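Local coordinates for pyridoxal kinase (Entamoeba histolytica, PDB 4S1H), which probably phosphorylates pyridoxal at the expense of ATP and is bound here to ADP and magnesium, at residues N143-E146 with L147-T151; A164-I167 with L168-G172. One frame throughout, in Å; residues are numbered along the deposited sequence.

Contact 1: N143-E146 with L147-T151. With ADP (adenosine-5'-diphosphate), chain C.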
ATOM      1  N   ASN A 143      16.891   2.002 -16.143  1.00 16.53           N
ATOM      2  CA  ASN A 143      16.998   1.304 -17.412  1.00 17.89           C
ATOM      3  C   ASN A 143      17.927   2.079 -18.380  1.00 17.13           C
ATOM      4  O   ASN A 143      18.428   3.174 -18.057  1.00 15.93           O
ATOM      5  CB  ASN A 143      15.606   1.003 -18.013  1.00 21.19           C
ATOM      6  CG  ASN A 143      14.854   2.253 -18.432  1.00 29.71           C
ATOM      7  OD1 ASN A 143      15.452   3.281 -18.759  1.00 20.33           O
ATOM      8  ND2 ASN A 143      13.523   2.178 -18.400  1.00 20.77           N
ATOM      9  N   ALA A 144      18.180   1.522 -19.564  1.00 17.44           N
ATOM     10  CA  ALA A 144      19.106   2.148 -20.501  1.00 19.69           C
ATOM     11  C   ALA A 144      18.647   3.544 -20.937  1.00 19.39           C
ATOM     12  O   ALA A 144      19.453   4.466 -21.052  1.00 19.41           O
ATOM     13  CB  ALA A 144      19.329   1.273 -21.702  1.00 21.71           C
ATOM     14  N   THR A 145      17.345   3.704 -21.148  1.00 20.24           N
ATOM     15  CA  THR A 145      16.799   4.993 -21.540  1.00 19.96           C
ATOM     16  C   THR A 145      17.044   6.069 -20.471  1.00 19.33           C
ATOM     17  O   THR A 145      17.427   7.205 -20.778  1.00 20.76           O
ATOM     18  CB  THR A 145      15.291   4.868 -21.821  1.00 21.77           C
ATOM     19  OG1 THR A 145      15.097   4.052 -22.986  1.00 25.07           O
ATOM     20  CG2 THR A 145      14.675   6.223 -22.092  1.00 28.21           C
ATOM     21  N   GLU A 146      16.795   5.681 -19.226  1.00 19.08           N
ATOM     22  CA  GLU A 146      16.960   6.572 -18.097  1.00 18.98           C
ATOM     23  C   GLU A 146      18.424   6.958 -17.935  1.00 18.01           C
ATOM     24  O   GLU A 146      18.721   8.145 -17.742  1.00 19.96           O
ATOM     25  CB  GLU A 146      16.330   5.985 -16.837  1.00 20.46           C
ATOM     26  CG  GLU A 146      14.828   5.955 -16.991  1.00 21.30           C
ATOM     27  CD  GLU A 146      14.117   4.942 -16.146  1.00 27.62           C
ATOM     28  OE1 GLU A 146      14.770   3.985 -15.658  1.00 20.50           O
ATOM     29  OE2 GLU A 146      12.883   5.153 -15.982  1.00 22.14           O
ATOM     30  N   LEU A 147      19.332   5.981 -18.063  1.00 18.55           N
ATOM     31  CA  LEU A 147      20.767   6.268 -18.079  1.00 18.81           C
ATOM     32  C   LEU A 147      21.138   7.283 -19.156  1.00 23.79           C
ATOM     33  O   LEU A 147      21.900   8.208 -18.905  1.00 24.59           O
ATOM     34  CB  LEU A 147      21.600   4.976 -18.228  1.00 20.37           C
ATOM     35  CG  LEU A 147      23.125   5.103 -18.163  1.00 18.22           C
ATOM     36  CD1 LEU A 147      23.589   5.647 -16.804  1.00 19.63           C
ATOM     37  CD2 LEU A 147      23.772   3.753 -18.407  1.00 21.39           C
ATOM     38  N   SER A 148      20.580   7.131 -20.353  1.00 20.76           N
ATOM     39  CA  SER A 148      20.820   8.083 -21.416  1.00 23.66           C
ATOM     40  C   SER A 148      20.318   9.493 -21.079  1.00 26.73           C
ATOM     41  O   SER A 148      21.007  10.487 -21.345  1.00 25.99           O
ATOM     42  CB  SER A 148      20.171   7.566 -22.697  1.00 24.55           C
ATOM     43  OG  SER A 148      20.389   8.436 -23.773  1.00 28.75           O
ATOM     44  N   PHE A 149      19.138   9.592 -20.490  1.00 23.03           N
ATOM     45  CA  PHE A 149      18.594  10.891 -20.065  1.00 27.41           C
ATOM     46  C   PHE A 149      19.398  11.542 -18.943  1.00 24.96           C
ATOM     47  O   PHE A 149      19.464  12.757 -18.886  1.00 34.64           O
ATOM     48  CB  PHE A 149      17.117  10.786 -19.617  1.00 26.02           C
ATOM     49  CG  PHE A 149      16.147  10.446 -20.725  1.00 31.53           C
ATOM     50  CD1 PHE A 149      16.382  10.852 -22.043  1.00 33.11           C
ATOM     51  CD2 PHE A 149      14.968   9.750 -20.448  1.00 36.96           C
ATOM     52  CE1 PHE A 149      15.490  10.541 -23.060  1.00 54.61           C
ATOM     53  CE2 PHE A 149      14.073   9.441 -21.473  1.00 44.62           C
ATOM     54  CZ  PHE A 149      14.335   9.837 -22.776  1.00 50.94           C
ATOM     55  N   LEU A 150      19.996  10.744 -18.068  1.00 20.80           N
ATOM     56  CA  LEU A 150      20.768  11.278 -16.964  1.00 21.50           C
ATOM     57  C   LEU A 150      22.158  11.730 -17.369  1.00 21.70           C
ATOM     58  O   LEU A 150      22.798  12.451 -16.603  1.00 26.19           O
ATOM     59  CB  LEU A 150      20.895  10.238 -15.848  1.00 20.75           C
ATOM     60  CG  LEU A 150      19.623   9.879 -15.137  1.00 23.49           C
ATOM     61  CD1 LEU A 150      19.846   8.617 -14.302  1.00 22.91           C
ATOM     62  CD2 LEU A 150      19.166  11.062 -14.286  1.00 27.08           C
ATOM     63  N   THR A 151      22.651  11.300 -18.538  1.00 21.37           N
ATOM     64  CA  THR A 151      24.017  11.608 -18.973  1.00 23.63           C
ATOM     65  C   THR A 151      24.114  12.395 -20.288  1.00 22.24           C
ATOM     66  O   THR A 151      25.159  13.008 -20.587  1.00 27.64           O
ATOM     67  CB  THR A 151      24.844  10.326 -19.143  1.00 23.83           C
ATOM     68  OG1 THR A 151      24.233   9.485 -20.129  1.00 21.83           O
ATOM     69  CG2 THR A 151      24.962   9.594 -17.857  1.00 22.63           C
TER
HETATM   70  PB  ADP C 301      11.682  -0.495 -16.157  1.00 22.47           P
HETATM   71  O1B ADP C 301      11.785  -0.266 -17.647  1.00 24.27           O
HETATM   72  O2B ADP C 301      10.255  -0.709 -15.679  1.00 23.92           O
HETATM   73  O3B ADP C 301      12.498   0.501 -15.392  1.00 24.92           O
HETATM   74  PA  ADP C 301      13.168  -2.868 -16.909  1.00 22.51           P
HETATM   75  O1A ADP C 301      14.635  -2.531 -16.891  1.00 20.89           O
HETATM   76  O2A ADP C 301      12.429  -2.858 -18.205  1.00 19.50           O
HETATM   77  O3A ADP C 301      12.388  -1.906 -15.863  1.00 21.49           O
HETATM   78  O5' ADP C 301      12.938  -4.279 -16.230  1.00 23.04           O
HETATM   79  C5' ADP C 301      13.408  -4.628 -14.943  1.00 23.46           C
HETATM   80  C4' ADP C 301      13.708  -6.099 -14.973  1.00 21.40           C
HETATM   81  O4' ADP C 301      12.524  -6.815 -15.325  1.00 19.68           O
HETATM   82  C3' ADP C 301      14.735  -6.440 -16.048  1.00 20.93           C
HETATM   83  O3' ADP C 301      16.068  -6.383 -15.527  1.00 19.42           O
HETATM   84  C2' ADP C 301      14.310  -7.814 -16.466  1.00 17.94           C
HETATM   85  O2' ADP C 301      14.855  -8.776 -15.575  1.00 23.55           O
HETATM   86  C1' ADP C 301      12.801  -7.815 -16.294  1.00 21.82           C
HETATM   87  N9  ADP C 301      12.027  -7.558 -17.532  1.00 19.29           N
HETATM   88  C8  ADP C 301      11.399  -6.443 -17.928  1.00 23.93           C
HETATM   89  N7  ADP C 301      10.770  -6.618 -19.116  1.00 24.79           N
HETATM   90  C5  ADP C 301      10.995  -7.886 -19.486  1.00 25.28           C
HETATM   91  C6  ADP C 301      10.613  -8.749 -20.629  1.00 18.32           C
HETATM   92  N6  ADP C 301       9.858  -8.239 -21.625  1.00 28.07           N
HETATM   93  N1  ADP C 301      11.066 -10.020 -20.627  1.00 25.86           N
HETATM   94  C2  ADP C 301      11.835 -10.521 -19.619  1.00 38.32           C
HETATM   95  N3  ADP C 301      12.209  -9.791 -18.548  1.00 23.35           N
HETATM   96  C4  ADP C 301      11.820  -8.499 -18.438  1.00 22.17           C
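Thr145 and Phe149, one turn apart on helix 144-151, lie side by side and point the same way. The methyl CG2 of Thr145 touches CE2 of the Phe149 ring at 3.3 Å, while the carbonyl O of Thr145 sits over one ring face, 3.4 Å above its plane and offset toward the rim. That methyl is turned to the ring because CG2 stands anti to the Thr145 backbone N, leaving OG1 to receive the N-H of Gly118. At the N terminus of the helix, Asn143 and Glu146 form a capping box. Glu146 N donates to Asn143 OD1 at 2.8 Å, almost in line with the amide C=O, and Asn143 N returns a bond to Glu146 OE1 at 2.9 Å, on the anti side, 21° out of the carboxylate plane. Leu147 N bonds Asn143 O at 2.9 Å. The second carboxylate oxygen, Glu146 OE2, takes the N-H groups of Leu114 and Gly115. With OD1 committed to the cap, the amide of Asn143 is fixed in rotation and ND2 faces the nucleotide, reaching ADP O1B at 3.1 Å and also Gly115 O. The cap therefore orients the amide that binds the beta-phosphate, and the helix N terminus probably adds favourable electrostatics there.

Contact 2: A164-I167 with L168-G172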
ATOM      1  N   ALA A 164      28.560   5.752 -20.268  1.00 19.30           N
ATOM      2  CA  ALA A 164      27.622   6.607 -19.577  1.00 18.93           C
ATOM      3  C   ALA A 164      27.780   6.423 -18.058  1.00 18.30           C
ATOM      4  O   ALA A 164      27.694   7.398 -17.298  1.00 20.24           O
ATOM      5  CB  ALA A 164      26.196   6.314 -20.032  1.00 18.65           C
ATOM      6  N   CYS A 165      28.019   5.187 -17.611  1.00 17.88           N
ATOM      7  CA  CYS A 165      28.215   4.940 -16.159  1.00 17.42           C
ATOM      8  C   CYS A 165      29.434   5.704 -15.662  1.00 18.22           C
ATOM      9  O   CYS A 165      29.429   6.231 -14.554  1.00 18.92           O
ATOM     10  CB  CYS A 165      28.391   3.456 -15.850  1.00 17.58           C
ATOM     11  SG  CYS A 165      26.842   2.522 -15.917  1.00 17.96           S
ATOM     12  N   HIS A 166      30.482   5.751 -16.469  1.00 18.59           N
ATOM     13  CA  HIS A 166      31.666   6.516 -16.082  1.00 20.08           C
ATOM     14  C   HIS A 166      31.311   7.944 -15.638  1.00 21.50           C
ATOM     15  O   HIS A 166      31.759   8.419 -14.569  1.00 23.49           O
ATOM     16  CB  HIS A 166      32.669   6.510 -17.222  1.00 20.38           C
ATOM     17  CG  HIS A 166      33.886   7.338 -16.955  1.00 21.69           C
ATOM     18  ND1 HIS A 166      34.876   6.923 -16.086  1.00 23.93           N
ATOM     19  CD2 HIS A 166      34.221   8.589 -17.349  1.00 23.14           C
ATOM     20  CE1 HIS A 166      35.812   7.854 -16.015  1.00 30.98           C
ATOM     21  NE2 HIS A 166      35.440   8.875 -16.772  1.00 29.08           N
ATOM     22  N   ILE A 167      30.475   8.606 -16.439  1.00 20.44           N
ATOM     23  CA  ILE A 167      30.135  10.001 -16.217  1.00 21.76           C
ATOM     24  C   ILE A 167      29.525  10.133 -14.809  1.00 20.81           C
ATOM     25  O   ILE A 167      29.887  11.015 -14.025  1.00 21.95           O
ATOM     26  CB  ILE A 167      29.102  10.506 -17.256  1.00 24.57           C
ATOM     27  CG1 ILE A 167      29.694  10.531 -18.690  1.00 27.19           C
ATOM     28  CG2 ILE A 167      28.558  11.869 -16.878  1.00 27.92           C
ATOM     29  CD1 ILE A 167      30.842  11.488 -18.905  1.00 38.06           C
ATOM     30  N   LEU A 168      28.659   9.195 -14.477  1.00 18.70           N
ATOM     31  CA  LEU A 168      27.986   9.243 -13.177  1.00 18.35           C
ATOM     32  C   LEU A 168      28.879   8.838 -12.018  1.00 18.68           C
ATOM     33  O   LEU A 168      28.782   9.429 -10.940  1.00 21.78           O
ATOM     34  CB  LEU A 168      26.725   8.387 -13.211  1.00 17.11           C
ATOM     35  CG  LEU A 168      25.705   8.840 -14.238  1.00 18.22           C
ATOM     36  CD1 LEU A 168      24.452   7.986 -14.029  1.00 21.45           C
ATOM     37  CD2 LEU A 168      25.355  10.324 -14.177  1.00 19.78           C
ATOM     38  N   HIS A 169      29.703   7.818 -12.207  1.00 20.17           N
ATOM     39  CA  HIS A 169      30.713   7.460 -11.220  1.00 20.01           C
ATOM     40  C   HIS A 169      31.679   8.620 -10.927  1.00 22.63           C
ATOM     41  O   HIS A 169      32.052   8.821  -9.785  1.00 20.91           O
ATOM     42  CB  HIS A 169      31.542   6.268 -11.637  1.00 18.75           C
ATOM     43  CG  HIS A 169      30.798   4.971 -11.712  1.00 18.22           C
ATOM     44  ND1 HIS A 169      29.953   4.525 -10.724  1.00 18.10           N
ATOM     45  CD2 HIS A 169      30.836   3.990 -12.648  1.00 19.62           C
ATOM     46  CE1 HIS A 169      29.477   3.337 -11.061  1.00 17.87           C
ATOM     47  NE2 HIS A 169      30.019   2.985 -12.219  1.00 20.84           N
ATOM     48  N   GLU A 170      32.065   9.383 -11.954  1.00 22.84           N
ATOM     49  CA  GLU A 170      32.927  10.570 -11.753  1.00 23.89           C
ATOM     50  C   GLU A 170      32.247  11.640 -10.877  1.00 25.35           C
ATOM     51  O   GLU A 170      32.935  12.399 -10.223  1.00 27.08           O
ATOM     52  CB  GLU A 170      33.344  11.164 -13.084  1.00 31.07           C
ATOM     53  CG  GLU A 170      34.351  10.292 -13.803  1.00 30.57           C
ATOM     54  CD  GLU A 170      35.754  10.398 -13.227  1.00 48.58           C
ATOM     55  OE1 GLU A 170      36.499  11.321 -13.639  1.00 56.64           O
ATOM     56  OE2 GLU A 170      36.122   9.535 -12.387  1.00 32.96           O
ATOM     57  N   GLN A 171      30.912  11.683 -10.891  1.00 22.18           N
ATOM     58  CA  GLN A 171      30.116  12.549  -9.990  1.00 22.71           C
ATOM     59  C   GLN A 171      30.008  12.013  -8.574  1.00 27.88           C
ATOM     60  O   GLN A 171      29.375  12.650  -7.701  1.00 28.38           O
ATOM     61  CB  GLN A 171      28.708  12.735 -10.539  1.00 25.18           C
ATOM     62  CG  GLN A 171      28.610  13.444 -11.867  1.00 23.89           C
ATOM     63  CD  GLN A 171      27.222  13.361 -12.463  1.00 30.46           C
ATOM     64  OE1 GLN A 171      26.263  12.925 -11.795  1.00 28.04           O
ATOM     65  NE2 GLN A 171      27.096  13.744 -13.721  1.00 30.55           N
ATOM     66  N   GLY A 172      30.525  10.808  -8.360  1.00 23.49           N
ATOM     67  CA  GLY A 172      30.545  10.202  -7.037  1.00 25.07           C
ATOM     68  C   GLY A 172      29.610   9.021  -6.814  1.00 20.93           C
ATOM     69  O   GLY A 172      29.705   8.410  -5.755  1.00 20.38           O
TER
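Glu170 lays its CG methylene over one face of the His166 imidazole, a CH-pi contact with CG 3.7 Å from the ring centroid and 24° off the normal. The carboxylate and ring planes lie only 14° apart, yet Glu170 OE1 stays 4.1 Å from His166 NE2, so the pair meets through carbon and pi surface. Two first torsions bring them together: His166 extends with CG opposite the backbone N (chi1 177°), and Glu170 holds CG anti to its carbonyl carbon; the bend at chi2 then places the carboxylate. The same two residues are joined through the backbone, Glu170 N to His166 O at 2.8 Å. One residue earlier along the helix, His169 N reaches Cys165 O at 2.8 Å in a nearly straight bond, and His169 CD2 passes 3.3 Å from the same Cys165 O. The imidazole of His169 is gripped at both nitrogens, ND1 by Ile173 O and NE2 by Ser192 OG, which fixes its rotation. Further out, Cys165 and Leu168 pack on Ile176 of strand 175-183. The helix finishes in a Schellman motif: Gly172 has positive phi, and its N bonds His169 O at 2.9 Å, an oxygen that also accepts from Lys194 NZ. The exposed face thus carries a ring-methylene contact whose nearby carboxylate might favour a protonated His166, whereas buried His169 ties the chain just after the helix, through ND1, and strand 186-193, through NE2.

How the contacts relate
From the N terminus, contact 1 comes first: strand 139-140, at an outer edge of the six-stranded mixed sheet, leads into its cap at residue 143, and helix 144-151 follows. A short loop then turns the chain into helix 158-170, whose last turns hold contact 2 before strand 175-183 begins. Each contact closes just a helical turn, and the two run in series, neither nesting nor crossing. Their centres lie 12 Å apart and their helices pack directly: Leu147 CD1 meets Leu168 CD1 at 3.7 Å, and Thr151 CG2 meets Leu168 CG at 3.8 Å. Leu147, Cys165 and Leu168 all reach strand 175-183, so the nucleotide-facing helix and its successor share that strand.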